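Local coordinates for glycoside Hydrolase (Bacteroides uniformis, PDB 5TA0), which probably hydrolyses agarose as a GH86 family enzyme of a gut symbiont, here caught as an inactivated variant bound to neoagarooctaose, at residues Val425-Asp430 / Cys436-Asp441; Asn32-His35 / Val40-Phe43. One frame throughout, in Å; residues are numbered along the deposited sequence.

Interaction 1 of 2, residues Val425-Asp430 / Cys436-Asp441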
loop_
_atom_site.group_PDB
_atom_site.type_symbol
_atom_site.label_atom_id
_atom_site.label_comp_id
_atom_site.label_asym_id
_atom_site.label_seq_id
_atom_site.Cartn_x
_atom_site.Cartn_y
_atom_site.Cartn_z
ATOM N N VAL A 425 16.258 -10.281 7.541
ATOM C CA VAL A 425 16.874 -11.594 7.480
ATOM C C VAL A 425 15.898 -12.601 6.928
ATOM O O VAL A 425 14.665 -12.395 6.943
ATOM C CB VAL A 425 17.482 -12.050 8.840
ATOM C CG1 VAL A 425 18.643 -11.156 9.208
ATOM C CG2 VAL A 425 16.412 -12.081 9.942
ATOM N N GLU A 426 16.433 -13.702 6.434
ATOM C CA GLU A 426 15.615 -14.709 5.781
ATOM C C GLU A 426 14.655 -15.441 6.709
ATOM O O GLU A 426 15.039 -15.882 7.793
ATOM C CB GLU A 426 16.495 -15.743 5.099
ATOM C CG GLU A 426 15.663 -16.672 4.244
ATOM C CD GLU A 426 16.298 -17.983 3.919
ATOM O OE1 GLU A 426 17.328 -18.373 4.498
ATOM O OE2 GLU A 426 15.699 -18.636 3.039
ATOM N N THR A 427 13.423 -15.604 6.237
ATOM C CA THR A 427 12.436 -16.472 6.868
ATOM C C THR A 427 11.825 -17.357 5.801
ATOM O O THR A 427 11.769 -16.979 4.640
ATOM C CB THR A 427 11.313 -15.688 7.566
ATOM O OG1 THR A 427 10.636 -14.852 6.607
ATOM C CG2 THR A 427 11.856 -14.866 8.703
ATOM N N ASN A 428 11.276 -18.500 6.230
ATOM C CA ASN A 428 10.583 -19.477 5.353
ATOM C C ASN A 428 9.375 -20.028 6.083
ATOM O O ASN A 428 9.536 -20.432 7.230
ATOM C CB ASN A 428 11.492 -20.673 5.042
ATOM C CG ASN A 428 12.785 -20.275 4.362
ATOM O OD1 ASN A 428 12.781 -19.767 3.243
ATOM N ND2 ASN A 428 13.895 -20.516 5.029
ATOM N N CYS A 429 8.181 -20.065 5.458
ATOM C CA CYS A 429 7.036 -20.652 6.130
ATOM C C CYS A 429 6.334 -21.520 5.094
ATOM O O CYS A 429 5.845 -20.985 4.113
ATOM C CB CYS A 429 6.235 -19.513 6.809
ATOM S SG CYS A 429 7.313 -18.591 7.972
ATOM N N ASP A 430 6.292 -22.856 5.309
ATOM C CA ASP A 430 5.858 -23.842 4.303
ATOM C C ASP A 430 4.339 -23.932 4.078
ATOM O O ASP A 430 3.824 -24.975 3.684
ATOM C CB ASP A 430 6.464 -25.244 4.601
ATOM C CG ASP A 430 5.933 -25.879 5.885
ATOM O OD1 ASP A 430 6.288 -27.055 6.168
ATOM O OD2 ASP A 430 5.184 -25.226 6.643
ATOM N N CYS A 436 5.650 -14.456 6.509
ATOM C CA CYS A 436 6.607 -14.207 7.557
ATOM C C CYS A 436 7.702 -13.285 7.087
ATOM O O CYS A 436 7.985 -13.187 5.913
ATOM C CB CYS A 436 7.202 -15.518 8.089
ATOM S SG CYS A 436 7.854 -16.647 6.833
ATOM N N ASP A 437 8.282 -12.584 8.051
ATOM C CA ASP A 437 9.399 -11.656 7.787
ATOM C C ASP A 437 10.140 -11.446 9.105
ATOM O O ASP A 437 9.630 -11.785 10.190
ATOM C CB ASP A 437 8.852 -10.331 7.188
ATOM C CG ASP A 437 9.849 -9.597 6.306
ATOM O OD1 ASP A 437 11.033 -9.982 6.188
ATOM O OD2 ASP A 437 9.408 -8.571 5.735
ATOM N N ALA A 438 11.354 -10.906 9.038
ATOM C CA ALA A 438 12.137 -10.687 10.251
ATOM C C ALA A 438 13.201 -9.642 10.056
ATOM O O ALA A 438 13.737 -9.497 8.949
ATOM C CB ALA A 438 12.777 -11.981 10.715
ATOM N N TYR A 439 13.505 -8.931 11.142
ATOM C CA TYR A 439 14.455 -7.806 11.148
ATOM C C TYR A 439 15.298 -7.861 12.413
ATOM O O TYR A 439 14.774 -8.096 13.514
ATOM C CB TYR A 439 13.718 -6.439 11.001
ATOM C CG TYR A 439 12.929 -6.382 9.708
ATOM C CD1 TYR A 439 13.532 -5.899 8.552
ATOM C CD2 TYR A 439 11.658 -6.914 9.608
ATOM C CE1 TYR A 439 12.875 -5.912 7.327
ATOM C CE2 TYR A 439 10.995 -6.945 8.390
ATOM C CZ TYR A 439 11.606 -6.447 7.254
ATOM O OH TYR A 439 10.996 -6.486 6.021
ATOM N N VAL A 440 16.595 -7.634 12.246
ATOM C CA VAL A 440 17.583 -7.719 13.335
ATOM C C VAL A 440 18.132 -6.332 13.643
ATOM O O VAL A 440 18.738 -5.684 12.784
ATOM C CB VAL A 440 18.761 -8.608 12.913
ATOM C CG1 VAL A 440 19.865 -8.581 13.981
ATOM C CG2 VAL A 440 18.312 -10.045 12.649
ATOM N N ASP A 441 17.882 -5.861 14.852
ATOM C CA ASP A 441 18.364 -4.586 15.330
ATOM C C ASP A 441 19.290 -4.816 16.509
ATOM O O ASP A 441 18.853 -4.806 17.658
ATOM C CB ASP A 441 17.213 -3.689 15.776
ATOM C CG ASP A 441 17.682 -2.313 16.250
ATOM O OD1 ASP A 441 18.681 -1.808 15.722
ATOM O OD2 ASP A 441 17.015 -1.728 17.104
HETATM O O HOH W 1 12.140 -12.513 5.947
HETATM O O HOH W 2 9.094 -15.135 4.070
#

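Interaction 2 of 2, residues Asn32-His35 / Val40-Phe43. With SO4 (sulfate ion), chain D.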
loop_
_atom_site.group_PDB
_atom_site.type_symbol
_atom_site.label_atom_id
_atom_site.label_comp_id
_atom_site.label_asym_id
_atom_site.label_seq_id
_atom_site.Cartn_x
_atom_site.Cartn_y
_atom_site.Cartn_z
ATOM N N ASN A 32 21.029 -15.164 10.767
ATOM C CA ASN A 32 22.362 -14.790 10.267
ATOM C C ASN A 32 22.416 -14.521 8.763
ATOM O O ASN A 32 23.478 -14.186 8.252
ATOM C CB ASN A 32 23.369 -15.891 10.610
ATOM C CG ASN A 32 23.098 -17.172 9.854
ATOM O OD1 ASN A 32 21.967 -17.684 9.857
ATOM N ND2 ASN A 32 24.121 -17.716 9.209
ATOM N N VAL A 33 21.275 -14.635 8.082
ATOM C CA VAL A 33 21.199 -14.514 6.614
ATOM C C VAL A 33 20.451 -13.245 6.240
ATOM O O VAL A 33 19.222 -13.202 6.379
ATOM C CB VAL A 33 20.524 -15.747 5.972
ATOM C CG1 VAL A 33 20.518 -15.642 4.448
ATOM C CG2 VAL A 33 21.211 -17.028 6.448
ATOM N N LYS A 34 21.179 -12.233 5.794
ATOM C CA LYS A 34 20.562 -10.997 5.323
ATOM C C LYS A 34 19.698 -11.268 4.103
ATOM O O LYS A 34 20.089 -12.016 3.218
ATOM C CB LYS A 34 21.649 -9.991 4.967
ATOM C CG LYS A 34 21.147 -8.585 4.649
ATOM C CD LYS A 34 22.287 -7.577 4.628
ATOM C CE LYS A 34 23.287 -7.838 3.535
ATOM N NZ LYS A 34 24.477 -6.955 3.739
ATOM N N HIS A 35 18.505 -10.662 4.056
ATOM C CA HIS A 35 17.655 -10.701 2.848
ATOM C C HIS A 35 17.747 -9.340 2.166
ATOM O O HIS A 35 17.165 -8.370 2.635
ATOM C CB HIS A 35 16.218 -11.037 3.240
ATOM C CG HIS A 35 15.272 -11.187 2.072
ATOM N ND1 HIS A 35 14.048 -11.802 2.208
ATOM C CD2 HIS A 35 15.364 -10.825 0.764
ATOM C CE1 HIS A 35 13.422 -11.797 1.049
ATOM N NE2 HIS A 35 14.192 -11.207 0.155
ATOM N N VAL A 40 17.887 -2.456 -0.879
ATOM C CA VAL A 40 17.175 -2.402 0.397
ATOM C C VAL A 40 17.524 -3.603 1.241
ATOM O O VAL A 40 17.332 -4.755 0.840
ATOM C CB VAL A 40 15.646 -2.354 0.228
ATOM C CG1 VAL A 40 14.989 -2.246 1.604
ATOM C CG2 VAL A 40 15.233 -1.181 -0.638
ATOM N N THR A 41 18.051 -3.327 2.421
ATOM C CA THR A 41 18.361 -4.364 3.386
ATOM C C THR A 41 17.730 -4.143 4.772
ATOM O O THR A 41 17.938 -4.980 5.645
ATOM C CB THR A 41 19.891 -4.484 3.598
ATOM O OG1 THR A 41 20.386 -3.270 4.151
ATOM C CG2 THR A 41 20.601 -4.766 2.317
ATOM N N GLU A 42 16.991 -3.050 4.962
ATOM C CA GLU A 42 16.489 -2.674 6.285
ATOM C C GLU A 42 15.016 -2.342 6.250
ATOM O O GLU A 42 14.493 -1.911 5.217
ATOM C CB GLU A 42 17.248 -1.470 6.831
ATOM C CG GLU A 42 18.730 -1.734 7.063
ATOM C CD GLU A 42 19.468 -0.567 7.702
ATOM O OE1 GLU A 42 18.993 0.581 7.658
ATOM O OE2 GLU A 42 20.560 -0.808 8.251
ATOM N N PHE A 43 14.353 -2.516 7.386
ATOM C CA PHE A 43 12.966 -2.073 7.532
ATOM C C PHE A 43 12.951 -0.562 7.471
ATOM O O PHE A 43 13.814 0.099 8.042
ATOM C CB PHE A 43 12.380 -2.536 8.878
ATOM C CG PHE A 43 10.891 -2.352 9.006
ATOM C CD1 PHE A 43 10.021 -2.855 8.039
ATOM C CD2 PHE A 43 10.360 -1.651 10.085
ATOM C CE1 PHE A 43 8.646 -2.708 8.179
ATOM C CE2 PHE A 43 8.992 -1.496 10.205
ATOM C CZ PHE A 43 8.144 -2.033 9.270
HETATM S S SO4 D . 26.465 -8.158 0.685
HETATM O O1 SO4 D . 27.848 -7.762 0.980
HETATM O O2 SO4 D . 26.440 -9.515 0.125
HETATM O O3 SO4 D . 25.738 -8.227 1.955
HETATM O O4 SO4 D . 25.946 -7.161 -0.230
HETATM O O HOH W 3 15.047 -6.706 1.649
#

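Interaction 1 of 2, residues Val425-Asp430 / Cys436-Asp441
V425 lays its CG2 methyl against the CB of A438 at 3.7 Å, while its CG1 reaches the CG2 of V440, the two valine side chains crossing at about a right angle. The contact belongs to the beta hairpin of strands 423-429 and 434-441, neighbours in the large sheet of the first beta-sandwich domain. The two segments run antiparallel at 156° and are directly bonded by V425 N, which donates to A438 O over 3.0 Å.

Further along, water takes over. One molecule donates to V425 O and to D437 OD1 and accepts from T427 OG1, so it bridges the two strands; a second donates to C436 O and, at longer range, to T427 O. D437 is itself held in place: OD1 takes the N-H of A438 and a salt bridge from R424, and OD2 accepts from Y439 OH at 2.6 Å, approached from above the carboxylate plane.

L29 of strand 25-30 also packs against A438, and V445 of strand 444-451 against V440, extending the apolar patch into both neighbouring strands. Near the turn, C429 and C436 form a disulfide that ties the hairpin covalently; both cysteines were modelled in two conformers. T427 divides its two branches between these surroundings. Its CG2, anti to the carbonyl carbon, rests on A438 CB at 3.6 Å, whereas a chi1 of 59° puts OG1 between the backbone N and the carbonyl carbon, where it meets the first water and lies 3.2 Å from C436 O.

Interaction 2 of 2, residues Asn32-His35 / Val40-Phe43
T41 and K34 meet through aliphatic carbon: CD of the lysine lies 4.0 Å from CG2 of the threonine and equally near its CB, with the two side chains crossing obliquely. These residues contribute most of the small buried surface. K34 leaves strand 34-37 with CG anti to its backbone nitrogen (chi1 -172°), runs extended as far as CD, then bends at chi3 (64°) before its ammonium group. The threonine therefore touches the shaft of the lysine, while NZ continues to a sulfate ion, probably acquired from the crystallisation liquor, and donates to its O3; at 2.5 Å this NZ-O3 distance is unusually short, and the detailed geometry is uncertain. The anion is shared by K34, K36 and T524, all hydrogen-bonded to it, and the positive charges of the two lysines probably favour its binding.

H35 takes part through its backbone. Its O lies 4.0 Å from V40 O, and a single water joins the two carbonyls, donating to H35 O at 2.9 Å and to V40 O at 3.1 Å. The imidazole serves another neighbour: NE2 is hydrogen-bonded to E527 of strand 523-538, and the side chain also packs on M525 of that strand.

This is a light contact, part aliphatic packing and part water bridge, where the irregular segment after edge strand 34-37 of the five-stranded mixed sheet passes close to that strand on its way to helix 45-48.

How the interactions relate
Interaction 2 precedes interaction 1 in the chain, yet their centres lie only 9 Å apart and they touch directly. E426 N probably donates a hydrogen bond to V33 O at 2.8 Å, joining the hairpin strand to the corner that leads into strand 34-37. A second junction is aromatic: Y439 CD1 lies 3.6 Å from F43 CB, and the two rings meet with their planes at about 50°. Together the contacts link the large sheet that contains hairpin 423-441 with the smaller sheet begun at 34-37 and with the segment leading into the (alpha/beta) barrel, probably catalytic, whose residues line the glycan pocket.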